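Local coordinates for ZmpA Glycopeptidase (Clostridium perfringens, PDB 6XSX), which is probably a zinc-dependent glycopeptidase that cleaves glycosylated proteins, represented here by its M60 metalloprotease catalytic module, at residues Leu187-Tyr199 / Gly261-Val273. Numbering follows the deposited sequence.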
# COMPACT_ATOMS: atom_id res chain seq x y z
N LEU A 187 0.92 -9.93 -10.84
CA LEU A 187 1.72 -9.85 -12.06
C LEU A 187 2.74 -8.73 -11.90
O LEU A 187 2.40 -7.62 -11.46
CB LEU A 187 0.81 -9.63 -13.28
CG LEU A 187 1.51 -9.21 -14.58
CD1 LEU A 187 2.56 -10.23 -15.00
CD2 LEU A 187 0.51 -8.98 -15.71
N VAL A 188 3.99 -9.04 -12.21
CA VAL A 188 5.04 -8.04 -12.34
C VAL A 188 5.50 -8.04 -13.79
O VAL A 188 6.02 -9.04 -14.29
CB VAL A 188 6.21 -8.31 -11.36
CG1 VAL A 188 7.40 -7.40 -11.63
CG2 VAL A 188 5.78 -8.20 -9.90
N ASN A 189 5.32 -6.89 -14.46
CA ASN A 189 5.58 -6.71 -15.88
C ASN A 189 6.70 -5.69 -16.04
O ASN A 189 6.53 -4.52 -15.67
CB ASN A 189 4.30 -6.24 -16.58
CG ASN A 189 4.52 -5.74 -18.00
OD1 ASN A 189 4.67 -4.54 -18.23
ND2 ASN A 189 4.53 -6.67 -18.94
N VAL A 190 7.83 -6.13 -16.62
CA VAL A 190 9.02 -5.32 -16.86
C VAL A 190 9.58 -5.67 -18.24
O VAL A 190 8.98 -6.48 -18.95
CB VAL A 190 10.10 -5.57 -15.78
CG1 VAL A 190 9.72 -5.03 -14.41
CG2 VAL A 190 10.50 -7.04 -15.71
N THR A 191 10.73 -5.08 -18.61
CA THR A 191 11.39 -5.46 -19.86
C THR A 191 12.24 -6.70 -19.63
O THR A 191 12.74 -6.93 -18.53
CB THR A 191 12.30 -4.36 -20.43
OG1 THR A 191 13.43 -4.13 -19.57
CG2 THR A 191 11.60 -3.05 -20.72
N ALA A 192 12.45 -7.47 -20.71
CA ALA A 192 13.28 -8.67 -20.68
C ALA A 192 14.75 -8.30 -20.46
O ALA A 192 15.46 -8.99 -19.72
CB ALA A 192 13.09 -9.47 -21.95
N THR A 193 15.19 -7.22 -21.12
CA THR A 193 16.58 -6.80 -21.09
C THR A 193 16.98 -6.40 -19.67
O THR A 193 18.06 -6.77 -19.19
CB THR A 193 16.87 -5.71 -22.13
OG1 THR A 193 15.96 -4.65 -21.85
CG2 THR A 193 16.67 -6.17 -23.56
N TYR A 194 16.10 -5.65 -19.00
CA TYR A 194 16.35 -5.24 -17.63
C TYR A 194 16.28 -6.45 -16.69
O TYR A 194 17.16 -6.63 -15.85
CB TYR A 194 15.39 -4.12 -17.21
CG TYR A 194 15.72 -3.54 -15.85
CD1 TYR A 194 15.48 -4.27 -14.69
CD2 TYR A 194 16.29 -2.29 -15.73
CE1 TYR A 194 15.80 -3.76 -13.45
CE2 TYR A 194 16.60 -1.75 -14.49
CZ TYR A 194 16.35 -2.49 -13.35
OH TYR A 194 16.66 -1.99 -12.12
N ALA A 195 15.23 -7.26 -16.83
CA ALA A 195 15.03 -8.42 -15.97
C ALA A 195 16.27 -9.31 -15.98
O ALA A 195 16.72 -9.76 -14.93
CB ALA A 195 13.80 -9.18 -16.38
N LEU A 196 16.81 -9.58 -17.18
CA LEU A 196 17.91 -10.53 -17.29
C LEU A 196 19.16 -9.99 -16.59
O LEU A 196 19.82 -10.72 -15.86
CB LEU A 196 18.17 -10.88 -18.77
CG LEU A 196 19.41 -11.73 -19.03
CD1 LEU A 196 19.33 -13.09 -18.33
CD2 LEU A 196 19.63 -11.93 -20.52
N ASN A 197 19.43 -8.69 -16.80
CA ASN A 197 20.55 -7.99 -16.19
C ASN A 197 20.41 -7.97 -14.67
O ASN A 197 21.38 -8.21 -13.95
CB ASN A 197 20.68 -6.56 -16.71
CG ASN A 197 21.46 -6.44 -18.01
OD1 ASN A 197 22.06 -7.41 -18.48
ND2 ASN A 197 21.44 -5.26 -18.61
N TRP A 198 19.20 -7.70 -14.18
CA TRP A 198 18.96 -7.50 -12.75
C TRP A 198 19.12 -8.80 -11.97
O TRP A 198 19.78 -8.82 -10.93
CB TRP A 198 17.60 -6.82 -12.51
CG TRP A 198 17.38 -6.43 -11.08
CD1 TRP A 198 17.69 -5.22 -10.52
CD2 TRP A 198 16.83 -7.23 -10.02
NE1 TRP A 198 17.34 -5.21 -9.20
CE2 TRP A 198 16.81 -6.43 -8.86
CE3 TRP A 198 16.32 -8.54 -9.94
CZ2 TRP A 198 16.32 -6.89 -7.63
CZ3 TRP A 198 15.82 -8.99 -8.74
CH2 TRP A 198 15.83 -8.18 -7.60
N TYR A 199 18.52 -9.88 -12.47
CA TYR A 199 18.63 -11.19 -11.83
C TYR A 199 20.10 -11.61 -11.76
O TYR A 199 20.57 -12.04 -10.71
CB TYR A 199 17.73 -12.23 -12.51
CG TYR A 199 16.25 -12.07 -12.24
CD1 TYR A 199 15.73 -12.11 -10.95
CD2 TYR A 199 15.36 -11.89 -13.29
CE1 TYR A 199 14.37 -11.96 -10.70
CE2 TYR A 199 13.99 -11.74 -13.06
CZ TYR A 199 13.50 -11.78 -11.76
OH TYR A 199 12.16 -11.63 -11.54
N GLY A 261 1.75 1.49 -11.47
CA GLY A 261 2.68 1.85 -12.53
C GLY A 261 3.98 2.35 -11.91
O GLY A 261 3.94 3.00 -10.87
N PHE A 262 5.12 1.97 -12.51
CA PHE A 262 6.43 2.44 -12.09
C PHE A 262 7.22 2.78 -13.35
O PHE A 262 6.98 2.21 -14.41
CB PHE A 262 7.14 1.39 -11.23
CG PHE A 262 7.20 0.02 -11.86
CD1 PHE A 262 8.10 -0.26 -12.89
CD2 PHE A 262 6.34 -0.99 -11.46
CE1 PHE A 262 8.12 -1.51 -13.50
CE2 PHE A 262 6.38 -2.25 -12.04
CZ PHE A 262 7.26 -2.51 -13.07
N ASN A 263 8.19 3.69 -13.22
CA ASN A 263 8.97 4.15 -14.36
C ASN A 263 10.15 3.20 -14.57
O ASN A 263 10.39 2.31 -13.75
CB ASN A 263 9.40 5.61 -14.17
CG ASN A 263 9.52 6.39 -15.47
OD1 ASN A 263 9.59 5.82 -16.57
ND2 ASN A 263 9.52 7.71 -15.35
N LYS A 264 10.91 3.45 -15.65
CA LYS A 264 11.98 2.60 -16.14
C LYS A 264 12.99 2.28 -15.04
O LYS A 264 13.42 1.13 -14.90
CB LYS A 264 12.71 3.28 -17.31
CG LYS A 264 13.68 2.39 -18.08
CD LYS A 264 14.66 3.14 -18.97
CE LYS A 264 14.12 3.43 -20.36
NZ LYS A 264 14.94 4.45 -21.07
N ALA A 265 13.38 3.31 -14.28
CA ALA A 265 14.48 3.16 -13.33
C ALA A 265 14.05 2.30 -12.14
O ALA A 265 14.89 1.87 -11.36
CB ALA A 265 14.98 4.51 -12.87
N GLU A 266 12.74 2.06 -12.01
CA GLU A 266 12.21 1.38 -10.84
C GLU A 266 11.91 -0.09 -11.13
O GLU A 266 11.30 -0.77 -10.31
CB GLU A 266 10.98 2.14 -10.31
CG GLU A 266 11.32 3.31 -9.40
CD GLU A 266 11.93 4.49 -10.15
OE1 GLU A 266 11.31 4.95 -11.13
OE2 GLU A 266 13.04 4.91 -9.79
N GLN A 267 12.37 -0.59 -12.28
CA GLN A 267 12.14 -1.99 -12.66
C GLN A 267 12.75 -2.92 -11.62
O GLN A 267 12.14 -3.93 -11.27
CB GLN A 267 12.65 -2.30 -14.07
CG GLN A 267 11.80 -1.69 -15.18
CD GLN A 267 12.42 -1.92 -16.54
OE1 GLN A 267 12.18 -2.94 -17.19
NE2 GLN A 267 13.22 -0.96 -16.97
N GLY A 268 13.95 -2.57 -11.12
CA GLY A 268 14.61 -3.34 -10.07
C GLY A 268 13.82 -3.36 -8.76
O GLY A 268 13.74 -4.41 -8.10
N GLY A 269 13.24 -2.22 -8.38
CA GLY A 269 12.33 -2.15 -7.25
C GLY A 269 11.17 -3.15 -7.40
O GLY A 269 10.79 -3.83 -6.45
N ALA A 270 10.63 -3.23 -8.63
CA ALA A 270 9.51 -4.10 -8.95
C ALA A 270 9.91 -5.56 -8.79
O ALA A 270 9.19 -6.34 -8.16
CB ALA A 270 9.00 -3.80 -10.34
N LEU A 271 11.06 -5.93 -9.37
CA LEU A 271 11.53 -7.31 -9.38
C LEU A 271 11.96 -7.73 -7.97
O LEU A 271 11.79 -8.88 -7.58
CB LEU A 271 12.68 -7.45 -10.38
CG LEU A 271 12.26 -7.38 -11.85
CD1 LEU A 271 13.46 -7.32 -12.78
CD2 LEU A 271 11.37 -8.56 -12.23
N GLY A 272 12.52 -6.77 -7.23
CA GLY A 272 12.91 -6.98 -5.84
C GLY A 272 11.72 -6.93 -4.88
O GLY A 272 11.86 -7.30 -3.71
N VAL A 273 10.55 -6.52 -5.37
CA VAL A 273 9.35 -6.40 -4.54
C VAL A 273 9.62 -5.42 -3.39
O VAL A 273 9.39 -5.71 -2.22
CB VAL A 273 8.84 -7.77 -4.06
CG1 VAL A 273 7.45 -7.66 -3.46
CG2 VAL A 273 8.81 -8.78 -5.20
O HOH W 1 14.40 -0.89 -19.54
O HOH W 2 17.22 0.71 -12.10
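One face of the Tyr194 ring takes Gln267 CB 3.4 Å above its plane and over its centre, with the Gln267 amide stacked 30° from the ring plane; a water that also donates to Ala265 O lies in plane at the ring's edge. One face of the Trp198 indole meets Gly268 CA, 3.8 Å from the five-membered ring centroid, and Leu271 CB, 4.0 Å from the six-membered one. Ala270 CB sits over a face of the Phe262 ring, offset to its rim. Helix 267-272 packs on strand 186-190 of the large mixed sheet and on the following helix in the M60 peptidase region, the segment axes of the two helices crossing at -64°. The Gln267 chain, extended beyond CG, carries its amide to the start of helix 192-202. There Gln267 OE1 accepts two bonds, from Thr191 N at 2.9 Å, nearly straight (168°), and from Thr191 OG1 on a lone pair. Thr191 OG1 in turn N-caps that helix by accepting from Tyr194 N. Gln267 NE2 donates to Lys264 O, fixing the amide's flip. Leu271 enters as a knob among Tyr194, Ala195, Trp198 and Tyr199; Tyr199 OH, beside Leu271 CD2, is hydrogen-bonded to Thr209.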